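Local coordinates for NH(3)-dependent NAD(+) synthetase (Francisella tularensis subsp. holarctica LVS, PDB 3FIU), which belongs to the NAD synthase family of the HUP clan and holds adenosine monophosphate, pyrophosphate and magnesium in its pocket, at residues 84-97 and 119-131. Residues are numbered along the deposited sequence; the frame is centred on the assembly and turned at random. Where two conformers were deposited one is given.
Sequences EHYTISIQPAYEAF and AQARLRMMYLYAY. With AMP (adenosine monophosphate), chain G.
Ile90 holds its CG1 between the backbone N and the carbonyl carbon (chi1 70°), which points the CG1 branch at helix 119-131, and the anti chi2 (166°) carries CD1 out to it while CG2 turns to Tyr127; the Arg124 chain, extended from CG to NE, brings its guanidinium against that CD1. CD1 lies over one face of the Arg124 guanidinium, 3.7 Å from NH2, and the adenine of adenosine monophosphate lies over the opposite face, offset toward the rim, with Arg124 NE 3.4 Å from AMP C6. The flat cation thus sits in an offset sandwich between an aliphatic tip and a nucleobase, and a hydrogen bond from NE to Leu61 O helps fix its rotation. On its other branch Ile90 CG2 packs 3.5 Å from Tyr127 CE2. The Tyr127 hydroxyl pairs with Ser100 of the second subunit and shares a water with Ser89 O and Ala93 N, so the first turn of helix 91-97 is tied to the dimer contact. Further along, the extended Gln120 chain lays CG over the Tyr94 ring, a CH-pi contact 4.1 Å from the centroid, with OE1 above the same face and the amide nearly perpendicular to the ring (85°). Leu123 CD1 fills in beside Tyr94 CB at 3.7 Å. At the far end of the contact, Glu84 OE2 takes a 2.6 Å bond from Tyr86 OH; Tyr131 OH, whose main polar partner is Thr57, makes at most a weak bond to the same oxygen. The example is a helix packed on the outermost strand of this chain's parallel sheet and the helix that follows it, in an alpha/beta fold of the HUP clan, carrying Arg124 into the adenosine monophosphate pocket.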
ATOM      1  N   GLU A  84       2.463  -5.247  24.922  1.00 21.16           N
ATOM      2  CA  GLU A  84       3.402  -4.253  24.425  1.00 21.73           C
ATOM      3  C   GLU A  84       2.665  -3.212  23.559  1.00 21.50           C
ATOM      4  O   GLU A  84       1.820  -3.557  22.734  1.00 19.78           O
ATOM      5  CB  GLU A  84       4.489  -4.933  23.572  1.00 22.65           C
ATOM      6  CG  GLU A  84       5.703  -4.008  23.279  1.00 24.77           C
ATOM      7  CD  GLU A  84       6.797  -4.686  22.455  1.00 29.93           C
ATOM      8  OE1 GLU A  84       6.849  -5.951  22.434  1.00 25.48           O
ATOM      9  OE2 GLU A  84       7.584  -3.947  21.809  1.00 30.80           O
ATOM     10  N   HIS A  85       2.983  -1.937  23.756  1.00 20.10           N
ATOM     11  CA  HIS A  85       2.335  -0.892  22.971  1.00 19.03           C
ATOM     12  C   HIS A  85       3.170   0.368  22.926  1.00 19.01           C
ATOM     13  O   HIS A  85       4.017   0.596  23.792  1.00 18.93           O
ATOM     14  CB  HIS A  85       0.973  -0.555  23.615  1.00 17.52           C
ATOM     15  CG  HIS A  85       1.116  -0.040  25.009  1.00 22.82           C
ATOM     16  ND1 HIS A  85       1.417  -0.862  26.076  1.00 24.27           N
ATOM     17  CD2 HIS A  85       1.088   1.221  25.498  1.00 22.02           C
ATOM     18  CE1 HIS A  85       1.522  -0.135  27.173  1.00 27.58           C
ATOM     19  NE2 HIS A  85       1.319   1.132  26.851  1.00 27.28           N
ATOM     20  N   TYR A  86       2.916   1.203  21.933  1.00 16.98           N
ATOM     21  CA  TYR A  86       3.526   2.529  21.845  1.00 18.43           C
ATOM     22  C   TYR A  86       2.490   3.528  21.385  1.00 18.15           C
ATOM     23  O   TYR A  86       1.640   3.219  20.529  1.00 20.68           O
ATOM     24  CB  TYR A  86       4.710   2.505  20.860  1.00 19.21           C
ATOM     25  CG  TYR A  86       5.712   1.439  21.250  1.00 17.90           C
ATOM     26  CD1 TYR A  86       5.558   0.115  20.804  1.00 17.92           C
ATOM     27  CD2 TYR A  86       6.769   1.733  22.114  1.00 18.42           C
ATOM     28  CE1 TYR A  86       6.421  -0.872  21.188  1.00 21.44           C
ATOM     29  CE2 TYR A  86       7.659   0.740  22.499  1.00 19.58           C
ATOM     30  CZ  TYR A  86       7.479  -0.552  22.029  1.00 23.47           C
ATOM     31  OH  TYR A  86       8.328  -1.549  22.423  1.00 23.29           O
ATOM     32  N   THR A  87       2.525   4.704  21.991  1.00 18.37           N
ATOM     33  CA  THR A  87       1.717   5.830  21.569  1.00 18.10           C
ATOM     34  C   THR A  87       2.606   6.860  20.917  1.00 19.17           C
ATOM     35  O   THR A  87       3.490   7.460  21.566  1.00 19.71           O
ATOM     36  CB  THR A  87       0.945   6.459  22.742  1.00 17.18           C
ATOM     37  OG1 THR A  87       0.161   5.460  23.413  1.00 19.22           O
ATOM     38  CG2 THR A  87       0.033   7.599  22.220  1.00 18.98           C
ATOM     39  N   ILE A  88       2.388   7.077  19.633  1.00 20.01           N
ATOM     40  CA  ILE A  88       3.254   7.979  18.852  1.00 19.72           C
ATOM     41  C   ILE A  88       2.416   8.972  18.054  1.00 19.02           C
ATOM     42  O   ILE A  88       1.594   8.564  17.224  1.00 17.76           O
ATOM     43  CB  ILE A  88       4.194   7.199  17.902  1.00 19.27           C
ATOM     44  CG1 ILE A  88       5.107   6.264  18.696  1.00 22.69           C
ATOM     45  CG2 ILE A  88       5.012   8.159  17.014  1.00 22.45           C
ATOM     46  CD1 ILE A  88       5.732   5.170  17.868  1.00 24.96           C
ATOM     47  N   SER A  89       2.617  10.268  18.301  1.00 18.37           N
ATOM     48  CA  SER A  89       1.926  11.269  17.486  1.00 19.94           C
ATOM     49  C   SER A  89       2.473  11.226  16.064  1.00 19.42           C
ATOM     50  O   SER A  89       3.693  11.258  15.857  1.00 19.04           O
ATOM     51  CB  SER A  89       2.108  12.678  18.022  1.00 19.38           C
ATOM     52  OG  SER A  89       1.416  13.607  17.190  1.00 19.50           O
ATOM     53  N   ILE A  90       1.560  11.190  15.088  1.00 18.50           N
ATOM     54  CA  ILE A  90       1.957  11.210  13.691  1.00 18.35           C
ATOM     55  C   ILE A  90       1.999  12.633  13.196  1.00 18.18           C
ATOM     56  O   ILE A  90       2.301  12.884  12.015  1.00 18.72           O
ATOM     57  CB  ILE A  90       1.028  10.301  12.789  1.00 16.68           C
ATOM     58  CG1 ILE A  90      -0.385  10.910  12.656  1.00 17.13           C
ATOM     59  CG2 ILE A  90       0.984   8.898  13.363  1.00 16.12           C
ATOM     60  CD1 ILE A  90      -1.228  10.293  11.548  1.00 20.45           C
ATOM     61  N   GLN A  91       1.714  13.585  14.086  1.00 19.75           N
ATOM     62  CA  GLN A  91       1.595  14.975  13.646  1.00 20.46           C
ATOM     63  C   GLN A  91       2.889  15.568  13.035  1.00 19.29           C
ATOM     64  O   GLN A  91       2.824  16.226  11.996  1.00 19.54           O
ATOM     65  CB  GLN A  91       0.976  15.885  14.747  1.00 19.67           C
ATOM     66  CG  GLN A  91       0.442  17.256  14.238  1.00 23.26           C
ATOM     67  CD  GLN A  91      -0.752  17.101  13.307  1.00 25.63           C
ATOM     68  OE1 GLN A  91      -1.530  16.158  13.444  1.00 26.66           O
ATOM     69  NE2 GLN A  91      -0.884  18.009  12.334  1.00 28.44           N
ATOM     70  N   PRO A  92       4.060  15.379  13.691  1.00 20.72           N
ATOM     71  CA  PRO A  92       5.320  15.889  13.083  1.00 19.69           C
ATOM     72  C   PRO A  92       5.583  15.373  11.671  1.00 19.49           C
ATOM     73  O   PRO A  92       5.909  16.151  10.757  1.00 16.81           O
ATOM     74  CB  PRO A  92       6.418  15.367  14.036  1.00 21.80           C
ATOM     75  CG  PRO A  92       5.719  15.237  15.340  1.00 24.20           C
ATOM     76  CD  PRO A  92       4.295  14.804  15.030  1.00 19.64           C
ATOM     77  N   ALA A  93       5.463  14.065  11.496  1.00 18.29           N
ATOM     78  CA  ALA A  93       5.645  13.456  10.187  1.00 19.09           C
ATOM     79  C   ALA A  93       4.581  13.949   9.198  1.00 19.28           C
ATOM     80  O   ALA A  93       4.899  14.285   8.024  1.00 17.58           O
ATOM     81  CB  ALA A  93       5.614  11.954  10.317  1.00 18.20           C
ATOM     82  N   TYR A  94       3.334  14.037   9.666  1.00 17.27           N
ATOM     83  CA  TYR A  94       2.246  14.476   8.775  1.00 18.85           C
ATOM     84  C   TYR A  94       2.489  15.943   8.312  1.00 18.56           C
ATOM     85  O   TYR A  94       2.348  16.269   7.132  1.00 18.55           O
ATOM     86  CB  TYR A  94       0.835  14.288   9.413  1.00 19.10           C
ATOM     87  CG  TYR A  94      -0.208  14.932   8.555  1.00 22.84           C
ATOM     88  CD1 TYR A  94      -0.772  16.167   8.906  1.00 26.26           C
ATOM     89  CD2 TYR A  94      -0.543  14.381   7.317  1.00 26.06           C
ATOM     90  CE1 TYR A  94      -1.676  16.795   8.056  1.00 25.92           C
ATOM     91  CE2 TYR A  94      -1.439  15.005   6.470  1.00 26.46           C
ATOM     92  CZ  TYR A  94      -2.001  16.209   6.846  1.00 31.52           C
ATOM     93  OH  TYR A  94      -2.897  16.809   5.975  1.00 32.32           O
ATOM     94  N   GLU A  95       2.861  16.820   9.242  1.00 18.36           N
ATOM     95  CA  GLU A  95       3.108  18.227   8.909  1.00 19.28           C
ATOM     96  C   GLU A  95       4.272  18.396   7.926  1.00 17.37           C
ATOM     97  O   GLU A  95       4.173  19.189   6.989  1.00 18.62           O
ATOM     98  CB  GLU A  95       3.277  19.073  10.181  1.00 20.11           C
ATOM     99  CG  GLU A  95       1.951  19.459  10.842  0.50 22.99           C
ATOM    100  CD  GLU A  95       1.445  20.794  10.351  0.50 29.19           C
ATOM    101  OE1 GLU A  95       0.493  20.817   9.539  0.50 27.19           O
ATOM    102  OE2 GLU A  95       2.036  21.822  10.755  0.50 31.77           O
ATOM    103  N   ALA A  96       5.343  17.624   8.111  1.00 17.75           N
ATOM    104  CA  ALA A  96       6.473  17.702   7.168  1.00 18.25           C
ATOM    105  C   ALA A  96       5.967  17.226   5.796  1.00 18.05           C
ATOM    106  O   ALA A  96       6.226  17.844   4.750  1.00 19.04           O
ATOM    107  CB  ALA A  96       7.642  16.841   7.649  1.00 17.44           C
ATOM    108  N   PHE A  97       5.200  16.151   5.797  1.00 16.63           N
ATOM    109  CA  PHE A  97       4.711  15.645   4.517  1.00 18.35           C
ATOM    110  C   PHE A  97       3.800  16.688   3.846  1.00 19.21           C
ATOM    111  O   PHE A  97       4.012  17.086   2.688  1.00 16.15           O
ATOM    112  CB  PHE A  97       3.982  14.312   4.684  1.00 17.89           C
ATOM    113  CG  PHE A  97       3.367  13.816   3.412  1.00 18.00           C
ATOM    114  CD1 PHE A  97       4.157  13.199   2.417  1.00 15.98           C
ATOM    115  CD2 PHE A  97       2.006  14.006   3.178  1.00 16.79           C
ATOM    116  CE1 PHE A  97       3.570  12.726   1.207  1.00 15.10           C
ATOM    117  CE2 PHE A  97       1.414  13.565   1.988  1.00 16.99           C
ATOM    118  CZ  PHE A  97       2.201  12.908   0.998  1.00 16.69           C
ATOM    119  N   ALA A 119      -3.570  10.539   3.630  1.00 16.55           N
ATOM    120  CA  ALA A 119      -2.141  10.648   3.974  1.00 16.36           C
ATOM    121  C   ALA A 119      -1.888  10.131   5.386  1.00 17.51           C
ATOM    122  O   ALA A 119      -0.912   9.411   5.635  1.00 14.98           O
ATOM    123  CB  ALA A 119      -1.688  12.074   3.886  1.00 16.06           C
ATOM    124  N   GLN A 120      -2.769  10.494   6.321  1.00 17.05           N
ATOM    125  CA  GLN A 120      -2.582  10.020   7.705  1.00 17.40           C
ATOM    126  C   GLN A 120      -2.737   8.517   7.787  1.00 17.97           C
ATOM    127  O   GLN A 120      -2.007   7.862   8.532  1.00 16.09           O
ATOM    128  CB  GLN A 120      -3.495  10.743   8.691  1.00 19.02           C
ATOM    129  CG  GLN A 120      -3.204  12.228   8.744  1.00 16.77           C
ATOM    130  CD  GLN A 120      -4.073  13.024   9.712  1.00 25.00           C
ATOM    131  OE1 GLN A 120      -3.771  14.190  10.017  1.00 29.32           O
ATOM    132  NE2 GLN A 120      -5.127  12.426  10.189  1.00 25.82           N
ATOM    133  N   ALA A 121      -3.665   7.945   7.023  1.00 15.80           N
ATOM    134  CA  ALA A 121      -3.835   6.484   7.062  1.00 15.69           C
ATOM    135  C   ALA A 121      -2.599   5.753   6.526  1.00 15.00           C
ATOM    136  O   ALA A 121      -2.234   4.714   7.010  1.00 15.21           O
ATOM    137  CB  ALA A 121      -5.067   6.065   6.248  1.00 15.82           C
ATOM    138  N   ARG A 122      -1.964   6.319   5.511  1.00 14.57           N
ATOM    139  CA  ARG A 122      -0.782   5.735   4.924  1.00 14.32           C
ATOM    140  C   ARG A 122       0.427   5.926   5.856  1.00 13.94           C
ATOM    141  O   ARG A 122       1.276   5.073   5.914  1.00 13.95           O
ATOM    142  CB  ARG A 122      -0.524   6.398   3.573  1.00 13.56           C
ATOM    143  CG  ARG A 122      -1.641   6.015   2.561  1.00 12.91           C
ATOM    144  CD  ARG A 122      -1.465   6.732   1.226  1.00 12.95           C
ATOM    145  NE  ARG A 122      -2.563   6.279   0.350  1.00 15.01           N
ATOM    146  CZ  ARG A 122      -3.378   7.064  -0.340  1.00 17.56           C
ATOM    147  NH1 ARG A 122      -3.167   8.378  -0.375  1.00 16.29           N
ATOM    148  NH2 ARG A 122      -4.376   6.508  -1.050  1.00 14.86           N
ATOM    149  N   LEU A 123       0.497   7.046   6.554  1.00 14.18           N
ATOM    150  CA  LEU A 123       1.507   7.158   7.614  1.00 15.77           C
ATOM    151  C   LEU A 123       1.365   6.048   8.660  1.00 16.35           C
ATOM    152  O   LEU A 123       2.362   5.433   9.079  1.00 15.55           O
ATOM    153  CB  LEU A 123       1.441   8.508   8.312  1.00 16.74           C
ATOM    154  CG  LEU A 123       2.151   9.662   7.624  1.00 23.30           C
ATOM    155  CD1 LEU A 123       1.890  10.915   8.430  1.00 24.32           C
ATOM    156  CD2 LEU A 123       3.658   9.381   7.507  1.00 23.33           C
ATOM    157  N   ARG A 124       0.132   5.782   9.094  1.00 15.88           N
ATOM    158  CA  ARG A 124      -0.078   4.700  10.054  1.00 14.63           C
ATOM    159  C   ARG A 124       0.394   3.355   9.498  1.00 15.49           C
ATOM    160  O   ARG A 124       0.999   2.588  10.211  1.00 15.04           O
ATOM    161  CB  ARG A 124      -1.557   4.633  10.488  1.00 14.67           C
ATOM    162  CG  ARG A 124      -1.915   5.877  11.341  1.00 15.75           C
ATOM    163  CD  ARG A 124      -3.233   5.750  12.140  1.00 16.03           C
ATOM    164  NE  ARG A 124      -3.514   7.041  12.776  1.00 17.04           N
ATOM    165  CZ  ARG A 124      -4.343   7.968  12.294  1.00 17.02           C
ATOM    166  NH1 ARG A 124      -5.046   7.763  11.178  1.00 18.06           N
ATOM    167  NH2 ARG A 124      -4.482   9.115  12.938  1.00 16.74           N
ATOM    168  N   MET A 125       0.119   3.092   8.218  1.00 15.35           N
ATOM    169  CA  MET A 125       0.631   1.896   7.521  1.00 15.58           C
ATOM    170  C   MET A 125       2.153   1.819   7.637  1.00 15.70           C
ATOM    171  O   MET A 125       2.711   0.735   7.943  1.00 14.29           O
ATOM    172  CB  MET A 125       0.173   1.891   6.050  1.00 15.01           C
ATOM    173  CG  MET A 125       0.660   0.667   5.211  1.00 14.69           C
ATOM    174  SD  MET A 125       2.340   0.893   4.632  1.00 15.99           S
ATOM    175  CE  MET A 125       2.172   2.125   3.321  1.00 17.74           C
ATOM    176  N   MET A 126       2.810   2.960   7.463  1.00 13.19           N
ATOM    177  CA  MET A 126       4.275   3.026   7.543  1.00 15.60           C
ATOM    178  C   MET A 126       4.761   2.637   8.942  1.00 16.43           C
ATOM    179  O   MET A 126       5.674   1.838   9.082  1.00 16.43           O
ATOM    180  CB  MET A 126       4.775   4.432   7.205  1.00 13.87           C
ATOM    181  CG  MET A 126       4.697   4.760   5.690  1.00 17.40           C
ATOM    182  SD  MET A 126       5.413   6.339   5.250  1.00 18.57           S
ATOM    183  CE  MET A 126       7.082   6.185   5.902  1.00 18.28           C
ATOM    184  N   TYR A 127       4.138   3.211   9.969  1.00 16.52           N
ATOM    185  CA  TYR A 127       4.480   2.850  11.349  1.00 17.32           C
ATOM    186  C   TYR A 127       4.356   1.370  11.600  1.00 16.17           C
ATOM    187  O   TYR A 127       5.272   0.744  12.142  1.00 16.42           O
ATOM    188  CB  TYR A 127       3.626   3.632  12.361  1.00 15.61           C
ATOM    189  CG  TYR A 127       4.095   5.040  12.493  1.00 15.42           C
ATOM    190  CD1 TYR A 127       5.253   5.348  13.230  1.00 20.72           C
ATOM    191  CD2 TYR A 127       3.394   6.085  11.876  1.00 14.60           C
ATOM    192  CE1 TYR A 127       5.686   6.669  13.350  1.00 17.01           C
ATOM    193  CE2 TYR A 127       3.812   7.376  11.982  1.00 15.24           C
ATOM    194  CZ  TYR A 127       4.974   7.660  12.707  1.00 16.59           C
ATOM    195  OH  TYR A 127       5.366   8.952  12.778  1.00 18.54           O
ATOM    196  N   LEU A 128       3.195   0.816  11.266  1.00 16.51           N
ATOM    197  CA  LEU A 128       2.934  -0.612  11.434  1.00 15.41           C
ATOM    198  C   LEU A 128       3.951  -1.521  10.768  1.00 16.75           C
ATOM    199  O   LEU A 128       4.421  -2.482  11.398  1.00 16.31           O
ATOM    200  CB  LEU A 128       1.515  -0.969  10.948  1.00 14.78           C
ATOM    201  CG  LEU A 128       0.426  -0.328  11.827  1.00 15.19           C
ATOM    202  CD1 LEU A 128      -0.893  -0.382  11.096  1.00 19.16           C
ATOM    203  CD2 LEU A 128       0.343  -1.015  13.187  1.00 16.22           C
ATOM    204  N   TYR A 129       4.270  -1.233   9.509  1.00 15.39           N
ATOM    205  CA  TYR A 129       5.279  -1.974   8.747  1.00 16.44           C
ATOM    206  C   TYR A 129       6.721  -1.754   9.233  1.00 16.26           C
ATOM    207  O   TYR A 129       7.512  -2.658   9.155  1.00 17.52           O
ATOM    208  CB  TYR A 129       5.118  -1.697   7.225  1.00 17.60           C
ATOM    209  CG  TYR A 129       4.033  -2.613   6.685  1.00 17.79           C
ATOM    210  CD1 TYR A 129       2.693  -2.186   6.616  1.00 17.44           C
ATOM    211  CD2 TYR A 129       4.325  -3.960   6.401  1.00 17.50           C
ATOM    212  CE1 TYR A 129       1.679  -3.070   6.206  1.00 14.54           C
ATOM    213  CE2 TYR A 129       3.349  -4.826   5.984  1.00 16.76           C
ATOM    214  CZ  TYR A 129       2.021  -4.390   5.889  1.00 18.72           C
ATOM    215  OH  TYR A 129       1.037  -5.290   5.485  1.00 17.50           O
ATOM    216  N   ALA A 130       7.060  -0.551   9.695  1.00 15.13           N
ATOM    217  CA  ALA A 130       8.371  -0.328  10.329  1.00 15.43           C
ATOM    218  C   ALA A 130       8.520  -1.217  11.565  1.00 17.45           C
ATOM    219  O   ALA A 130       9.582  -1.843  11.777  1.00 19.09           O
ATOM    220  CB  ALA A 130       8.559   1.153  10.725  1.00 15.79           C
ATOM    221  N   TYR A 131       7.478  -1.253  12.402  1.00 15.58           N
ATOM    222  CA  TYR A 131       7.510  -2.133  13.586  1.00 17.21           C
ATOM    223  C   TYR A 131       7.591  -3.608  13.182  1.00 16.35           C
ATOM    224  O   TYR A 131       8.440  -4.360  13.669  1.00 19.84           O
ATOM    225  CB  TYR A 131       6.271  -1.923  14.481  1.00 18.56           C
ATOM    226  CG  TYR A 131       6.381  -2.720  15.770  1.00 18.67           C
ATOM    227  CD1 TYR A 131       6.971  -2.166  16.900  1.00 17.32           C
ATOM    228  CD2 TYR A 131       5.942  -4.044  15.831  1.00 21.38           C
ATOM    229  CE1 TYR A 131       7.104  -2.906  18.079  1.00 21.05           C
ATOM    230  CE2 TYR A 131       6.072  -4.795  17.003  1.00 20.85           C
ATOM    231  CZ  TYR A 131       6.673  -4.217  18.122  1.00 20.39           C
ATOM    232  OH  TYR A 131       6.802  -4.947  19.296  1.00 22.54           O
TER
HETATM  233  P   AMP G3001     -11.522   3.424  10.632  1.00 26.74           P
HETATM  234  O1P AMP G3001     -12.243   2.191  10.118  1.00 21.62           O
HETATM  235  O2P AMP G3001     -11.145   4.389   9.496  1.00 24.31           O
HETATM  236  O3P AMP G3001     -12.068   4.123  11.827  1.00 22.27           O
HETATM  237  O5' AMP G3001     -10.037   2.920  11.066  1.00 23.48           O
HETATM  238  C5' AMP G3001      -9.352   1.961  10.234  1.00 20.20           C
HETATM  239  C4' AMP G3001      -8.158   1.431  11.009  1.00 22.09           C
HETATM  240  O4' AMP G3001      -7.083   2.379  11.027  1.00 22.00           O
HETATM  241  C3' AMP G3001      -8.448   1.194  12.485  1.00 20.60           C
HETATM  242  O3' AMP G3001      -9.114  -0.054  12.626  1.00 17.93           O
HETATM  243  C2' AMP G3001      -7.042   1.179  13.077  1.00 13.94           C
HETATM  244  O2' AMP G3001      -6.424  -0.118  12.933  1.00 16.62           O
HETATM  245  C1' AMP G3001      -6.312   2.218  12.222  1.00 17.66           C
HETATM  246  N9  AMP G3001      -6.335   3.519  12.930  1.00 21.33           N
HETATM  247  C8  AMP G3001      -7.183   4.561  12.716  1.00 23.26           C
HETATM  248  N7  AMP G3001      -6.921   5.590  13.565  1.00 23.12           N
HETATM  249  C5  AMP G3001      -5.904   5.181  14.360  1.00 21.10           C
HETATM  250  C6  AMP G3001      -5.126   5.789  15.456  1.00 20.64           C
HETATM  251  N6  AMP G3001      -5.432   7.025  15.914  1.00 17.82           N
HETATM  252  N1  AMP G3001      -4.140   5.029  15.969  1.00 16.94           N
HETATM  253  C2  AMP G3001      -3.834   3.784  15.551  1.00 20.07           C
HETATM  254  N3  AMP G3001      -4.489   3.159  14.533  1.00 22.21           N
HETATM  255  C4  AMP G3001      -5.510   3.830  13.928  1.00 22.05           C
HETATM  256  O   HOH W   1       5.457  12.027  13.518  1.00 23.09           O